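Local coordinates for periplasmic divalent cation tolerance protein CutA (PDB 1UKU) that takes part in resistance to heavy metals and binds copper at the interface between two trimers, which probably drives their further assembly, at residues 19-24 / 70-75; 12-17 / 30-35. One frame throughout, in Å; residues are numbered along the deposited sequence.

Followed from the N terminus, helix 11-23 contributes first 12-17 and then 19-24, and each finds its partner further along the chain. Interaction 2 closes the shorter loop, with twelve residues between its segments, when 12-17 meets strand 29-41 at 30-35. Interaction 1 closes a longer one: 45 residues, largely strand, pass before 19-24 meets 70-75 at the end of helix 62-72. Because 30-35 falls between 19-24 and 70-75, the two loops cross. One helix is thereby tied to both the sheet and the second helix. The contacts also touch directly, L72 O lying 3.5 Å from V17 CG2 and P74 CG 3.7 Å from S13 CB.

Interaction 1 (19-24 / 70-75); sequences KTLLKE and KELHPY
T20 and L21 meet L72 through aliphatic carbons alone, and H73, the residue that follows L72 and the first past the helix, carries a flat ring that takes no part in that meeting. Y75 N lies at that ring's edge, in its plane, and donates to H73 ND1 over 3.0 Å at 168°, while F8 stacks on the ring. This nearly straight bond spans P74 and ties the chain down where it leaves the helix. The contact itself turns on one methyl: L72 CD1 lies 3.8 Å from T20 CG2 and 4.0 Å from L21 CD2. With chi1 at -60°, T20 directs OG1 back to K16 O within its own helix and presents CG2 to the leucine, thus separating its polar and apolar branches. L21 and L72 run past one another in opposite directions, meeting by their methyl ends. At the border of the patch, E24 and E71 are both salt-bridged to R68. The whole is a small, partly buried helix-helix contact of the ferredoxin-like fold: L21 also reaches L65 and I69 of helix 62-72 and L55 of strand 44-57, so that helix 11-23 touches both the second helix and the sheet.

Interaction 2 (12-17 / 30-35); sequences ESAEKV and ANLREH
L32 sends its CD2 methyl from strand 29-41 against helix 11-23, where it rests 3.9 Å from A14 CB and 4.2 Å from E15 CG. This is helix-on-sheet packing in a ferredoxin-like fold, worked out here with very few atoms. The small A14 points its methyl at the strand, and the backbones come close, with 7.8 Å between the CA atoms of A14 and L32. E15 joins through its aliphatic part: its chain crosses that of L32 at a slant and runs extended beyond CG (chi2 -168°), carrying the carboxylate past the leucine to a long, weak ion pair with K19.

Around this first shell, V51 of strand 44-57 touches both A14 and L32, F8 touches A14, and L32 also touches W11 and V18 of helix 11-23. F38 of the second subunit packs on both E15 and L32, so the cluster extends across the subunit interface. There, residues 30-32 form an antiparallel ladder with that subunit, and the sheet continues from one chain into the next. The copper ion is about 12 Å from the side chain of A14, so this packing is not part of the metal site.

Together with that ladder, backbone pairing with strand 44-57 holds the strand in place, as do the bonds of H35 NE2 to E50 OE1 and of N31 OD1 to Y5 OH of the second subunit. Two further bonds fix side chains within the strand. R33 NH1 donates to H35 ND1 over 2.8 Å, practically within the planes of both guanidinium and ring, which leaves the imidazole gripped at both nitrogens. N31 ND2 reaches A30 O at 3.1 Å from above the carbonyl plane, at a C=O...N angle of 90°.

Interaction 1 (19-24 / 70-75)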
loop_
_atom_site.group_PDB
_atom_site.type_symbol
_atom_site.label_atom_id
_atom_site.label_comp_id
_atom_site.label_asym_id
_atom_site.label_seq_id
_atom_site.Cartn_x
_atom_site.Cartn_y
_atom_site.Cartn_z
ATOM N N LYS A 19 19.226 1.151 2.608
ATOM C CA LYS A 19 20.296 2.130 2.802
ATOM C C LYS A 19 21.279 2.083 1.599
ATOM O O LYS A 19 21.739 3.134 1.158
ATOM C CB LYS A 19 21.028 1.933 4.138
ATOM C CG LYS A 19 20.187 2.256 5.352
ATOM C CD LYS A 19 20.934 2.112 6.674
ATOM C CE LYS A 19 20.026 2.429 7.848
ATOM N NZ LYS A 19 20.739 2.301 9.152
ATOM N N THR A 20 21.576 0.905 1.048
ATOM C CA THR A 20 22.409 0.806 -0.170
ATOM C C THR A 20 21.733 1.527 -1.344
ATOM O O THR A 20 22.385 2.214 -2.116
ATOM C CB THR A 20 22.651 -0.652 -0.523
ATOM O OG1 THR A 20 23.337 -1.286 0.574
ATOM C CG2 THR A 20 23.533 -0.774 -1.713
ATOM N N LEU A 21 20.422 1.377 -1.481
ATOM C CA LEU A 21 19.697 1.982 -2.589
ATOM C C LEU A 21 19.707 3.493 -2.413
ATOM O O LEU A 21 19.816 4.220 -3.415
ATOM C CB LEU A 21 18.275 1.450 -2.694
ATOM C CG LEU A 21 18.118 -0.027 -3.055
ATOM C CD1 LEU A 21 16.622 -0.430 -2.976
ATOM C CD2 LEU A 21 18.690 -0.421 -4.424
ATOM N N LEU A 22 19.594 3.990 -1.178
ATOM C CA LEU A 22 19.692 5.427 -0.915
ATOM C C LEU A 22 21.099 5.926 -1.258
ATOM O O LEU A 22 21.252 6.947 -1.920
ATOM C CB LEU A 22 19.333 5.764 0.538
ATOM C CG LEU A 22 17.825 5.707 0.829
ATOM C CD1 LEU A 22 17.572 5.591 2.322
ATOM C CD2 LEU A 22 17.108 6.922 0.284
ATOM N N LYS A 23 22.113 5.201 -0.821
ATOM C CA LYS A 23 23.504 5.602 -1.106
ATOM C C LYS A 23 23.765 5.683 -2.605
ATOM O O LYS A 23 24.518 6.556 -3.060
ATOM C CB LYS A 23 24.487 4.653 -0.446
ATOM C CG LYS A 23 24.531 4.865 1.085
ATOM C CD LYS A 23 25.638 4.106 1.785
ATOM C CE LYS A 23 25.792 2.673 1.327
ATOM N NZ LYS A 23 26.588 1.878 2.309
ATOM N N GLU A 24 23.151 4.780 -3.380
ATOM C CA GLU A 24 23.281 4.725 -4.824
ATOM C C GLU A 24 22.347 5.674 -5.521
ATOM O O GLU A 24 22.332 5.732 -6.747
ATOM C CB GLU A 24 23.111 3.287 -5.309
ATOM C CG GLU A 24 24.283 2.447 -4.867
ATOM C CD GLU A 24 24.200 1.002 -5.266
ATOM O OE1 GLU A 24 24.959 0.198 -4.686
ATOM O OE2 GLU A 24 23.395 0.680 -6.157
ATOM N N LYS A 70 17.293 -6.904 -7.521
ATOM C CA LYS A 70 17.539 -8.324 -7.796
ATOM C C LYS A 70 18.903 -8.722 -7.254
ATOM O O LYS A 70 19.061 -9.784 -6.684
ATOM C CB LYS A 70 17.456 -8.616 -9.301
ATOM C CG LYS A 70 16.057 -8.598 -9.859
ATOM C CD LYS A 70 16.046 -8.484 -11.368
ATOM C CE LYS A 70 16.490 -9.741 -12.038
ATOM N NZ LYS A 70 16.453 -9.518 -13.517
ATOM N N GLU A 71 19.880 -7.849 -7.460
ATOM C CA GLU A 71 21.257 -8.104 -7.064
ATOM C C GLU A 71 21.478 -8.033 -5.559
ATOM O O GLU A 71 22.438 -8.614 -5.035
ATOM C CB GLU A 71 22.189 -7.117 -7.750
ATOM C CG GLU A 71 22.338 -7.382 -9.229
ATOM C CD GLU A 71 22.985 -6.230 -9.948
ATOM O OE1 GLU A 71 23.376 -5.240 -9.315
ATOM O OE2 GLU A 71 23.116 -6.333 -11.191
ATOM N N LEU A 72 20.616 -7.322 -4.842
ATOM C CA LEU A 72 20.791 -7.153 -3.394
ATOM C C LEU A 72 19.860 -8.024 -2.536
ATOM O O LEU A 72 20.073 -8.162 -1.325
ATOM C CB LEU A 72 20.579 -5.692 -3.003
ATOM C CG LEU A 72 21.651 -4.753 -3.540
ATOM C CD1 LEU A 72 21.224 -3.302 -3.319
ATOM C CD2 LEU A 72 22.980 -4.993 -2.864
ATOM N N HIS A 73 18.872 -8.629 -3.159
ATOM C CA HIS A 73 17.757 -9.191 -2.386
ATOM C C HIS A 73 18.130 -10.524 -1.761
ATOM O O HIS A 73 18.744 -11.365 -2.421
ATOM C CB HIS A 73 16.526 -9.393 -3.265
ATOM C CG HIS A 73 15.244 -9.274 -2.504
ATOM N ND1 HIS A 73 14.855 -10.182 -1.547
ATOM C CD2 HIS A 73 14.295 -8.314 -2.536
ATOM C CE1 HIS A 73 13.718 -9.769 -1.001
ATOM N NE2 HIS A 73 13.363 -8.631 -1.587
ATOM N N PRO A 74 17.749 -10.741 -0.499
ATOM C CA PRO A 74 17.946 -12.069 0.116
ATOM C C PRO A 74 17.106 -13.208 -0.455
ATOM O O PRO A 74 17.460 -14.379 -0.246
ATOM C CB PRO A 74 17.612 -11.845 1.591
ATOM C CG PRO A 74 16.891 -10.557 1.668
ATOM C CD PRO A 74 17.262 -9.739 0.471
ATOM N N TYR A 75 16.014 -12.903 -1.143
ATOM C CA TYR A 75 15.214 -13.924 -1.775
ATOM C C TYR A 75 15.695 -14.252 -3.189
ATOM O O TYR A 75 15.989 -13.349 -3.949
ATOM C CB TYR A 75 13.739 -13.503 -1.832
ATOM C CG TYR A 75 13.049 -13.413 -0.480
ATOM C CD1 TYR A 75 13.536 -14.069 0.648
ATOM C CD2 TYR A 75 11.912 -12.659 -0.340
ATOM C CE1 TYR A 75 12.867 -14.019 1.850
ATOM C CE2 TYR A 75 11.243 -12.572 0.857
ATOM C CZ TYR A 75 11.707 -13.238 1.956
ATOM O OH TYR A 75 11.004 -13.098 3.146
#

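Interaction 2 (12-17 / 30-35)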
loop_
_atom_site.group_PDB
_atom_site.type_symbol
_atom_site.label_atom_id
_atom_site.label_comp_id
_atom_site.label_asym_id
_atom_site.label_seq_id
_atom_site.Cartn_x
_atom_site.Cartn_y
_atom_site.Cartn_z
ATOM N N GLU A 12 17.095 -6.439 9.290
ATOM C CA GLU A 12 18.500 -6.212 8.952
ATOM C C GLU A 12 18.690 -6.196 7.447
ATOM O O GLU A 12 19.318 -5.294 6.933
ATOM C CB GLU A 12 19.415 -7.235 9.602
ATOM C CG GLU A 12 20.902 -6.972 9.400
ATOM C CD GLU A 12 21.415 -5.722 10.093
ATOM O OE1 GLU A 12 20.875 -5.298 11.153
ATOM O OE2 GLU A 12 22.373 -5.138 9.534
ATOM N N SER A 13 18.135 -7.173 6.739
ATOM C CA SER A 13 18.217 -7.181 5.291
ATOM C C SER A 13 17.459 -5.998 4.695
ATOM O O SER A 13 17.955 -5.354 3.792
ATOM C CB SER A 13 17.713 -8.482 4.673
ATOM O OG SER A 13 16.408 -8.811 5.073
ATOM N N ALA A 14 16.263 -5.703 5.178
ATOM C CA ALA A 14 15.488 -4.624 4.625
ATOM C C ALA A 14 16.278 -3.312 4.750
ATOM O O ALA A 14 16.357 -2.539 3.799
ATOM C CB ALA A 14 14.177 -4.531 5.353
ATOM N N GLU A 15 16.815 -3.041 5.934
ATOM C CA GLU A 15 17.521 -1.778 6.157
ATOM C C GLU A 15 18.819 -1.727 5.360
ATOM O O GLU A 15 19.142 -0.684 4.794
ATOM C CB GLU A 15 17.820 -1.587 7.655
ATOM C CG GLU A 15 16.594 -1.196 8.458
ATOM C CD GLU A 15 16.921 -0.730 9.853
ATOM O OE1 GLU A 15 16.015 -0.828 10.714
ATOM O OE2 GLU A 15 18.027 -0.206 10.055
ATOM N N LYS A 16 19.559 -2.839 5.280
ATOM C CA LYS A 16 20.813 -2.861 4.533
ATOM C C LYS A 16 20.555 -2.532 3.070
ATOM O O LYS A 16 21.218 -1.694 2.470
ATOM C CB LYS A 16 21.465 -4.234 4.615
ATOM C CG LYS A 16 22.797 -4.324 3.873
ATOM C CD LYS A 16 23.443 -5.672 4.164
ATOM C CE LYS A 16 24.425 -6.090 3.098
ATOM N NZ LYS A 16 24.920 -7.470 3.366
ATOM N N VAL A 17 19.547 -3.189 2.498
ATOM C CA VAL A 17 19.233 -3.016 1.084
ATOM C C VAL A 17 18.743 -1.601 0.837
ATOM O O VAL A 17 19.214 -0.936 -0.055
ATOM C CB VAL A 17 18.256 -4.091 0.588
ATOM C CG1 VAL A 17 17.797 -3.802 -0.850
ATOM C CG2 VAL A 17 18.930 -5.472 0.662
ATOM N N ALA A 30 12.189 5.311 1.598
ATOM C CA ALA A 30 11.602 4.012 1.871
ATOM C C ALA A 30 10.747 4.088 3.143
ATOM O O ALA A 30 11.083 4.817 4.065
ATOM C CB ALA A 30 12.654 2.997 2.005
ATOM N N ASN A 31 9.621 3.380 3.146
ATOM C CA ASN A 31 8.794 3.200 4.327
ATOM C C ASN A 31 8.748 1.678 4.599
ATOM O O ASN A 31 8.330 0.910 3.737
ATOM C CB ASN A 31 7.372 3.695 4.090
ATOM C CG ASN A 31 7.231 5.194 3.907
ATOM O OD1 ASN A 31 6.123 5.622 3.572
ATOM N ND2 ASN A 31 8.268 5.997 4.168
ATOM N N LEU A 32 9.192 1.265 5.776
ATOM C CA LEU A 32 9.308 -0.153 6.141
ATOM C C LEU A 32 8.354 -0.467 7.259
ATOM O O LEU A 32 8.300 0.247 8.242
ATOM C CB LEU A 32 10.715 -0.494 6.605
ATOM C CG LEU A 32 11.784 -0.650 5.502
ATOM C CD1 LEU A 32 11.844 0.472 4.478
ATOM C CD2 LEU A 32 13.145 -0.892 6.148
ATOM N N ARG A 33 7.636 -1.569 7.147
ATOM C CA ARG A 33 6.751 -2.025 8.225
ATOM C C ARG A 33 6.557 -3.537 8.136
ATOM O O ARG A 33 6.552 -4.113 7.065
ATOM C CB ARG A 33 5.402 -1.294 8.255
ATOM C CG ARG A 33 4.333 -1.829 7.328
ATOM C CD ARG A 33 4.599 -1.582 5.925
ATOM N NE ARG A 33 3.595 -2.185 5.014
ATOM C CZ ARG A 33 3.547 -3.453 4.622
ATOM N NH1 ARG A 33 4.381 -4.345 5.089
ATOM N NH2 ARG A 33 2.647 -3.834 3.722
ATOM N N GLU A 34 6.432 -4.165 9.291
ATOM C CA GLU A 34 6.187 -5.599 9.377
ATOM C C GLU A 34 4.853 -6.032 8.766
ATOM O O GLU A 34 3.861 -5.304 8.797
ATOM C CB GLU A 34 6.276 -6.030 10.854
ATOM C CG GLU A 34 7.687 -5.956 11.415
ATOM C CD GLU A 34 7.741 -6.143 12.929
ATOM O OE1 GLU A 34 8.788 -5.788 13.540
ATOM O OE2 GLU A 34 6.754 -6.645 13.526
ATOM N N HIS A 35 4.848 -7.266 8.266
ATOM C CA HIS A 35 3.591 -7.936 7.945
ATOM C C HIS A 35 3.791 -9.429 8.068
ATOM O O HIS A 35 4.920 -9.904 8.224
ATOM C CB HIS A 35 3.063 -7.558 6.553
ATOM C CG HIS A 35 3.941 -8.007 5.429
ATOM N ND1 HIS A 35 4.554 -7.132 4.559
ATOM C CD2 HIS A 35 4.278 -9.252 5.012
ATOM C CE1 HIS A 35 5.288 -7.825 3.699
ATOM N NE2 HIS A 35 5.114 -9.114 3.931
#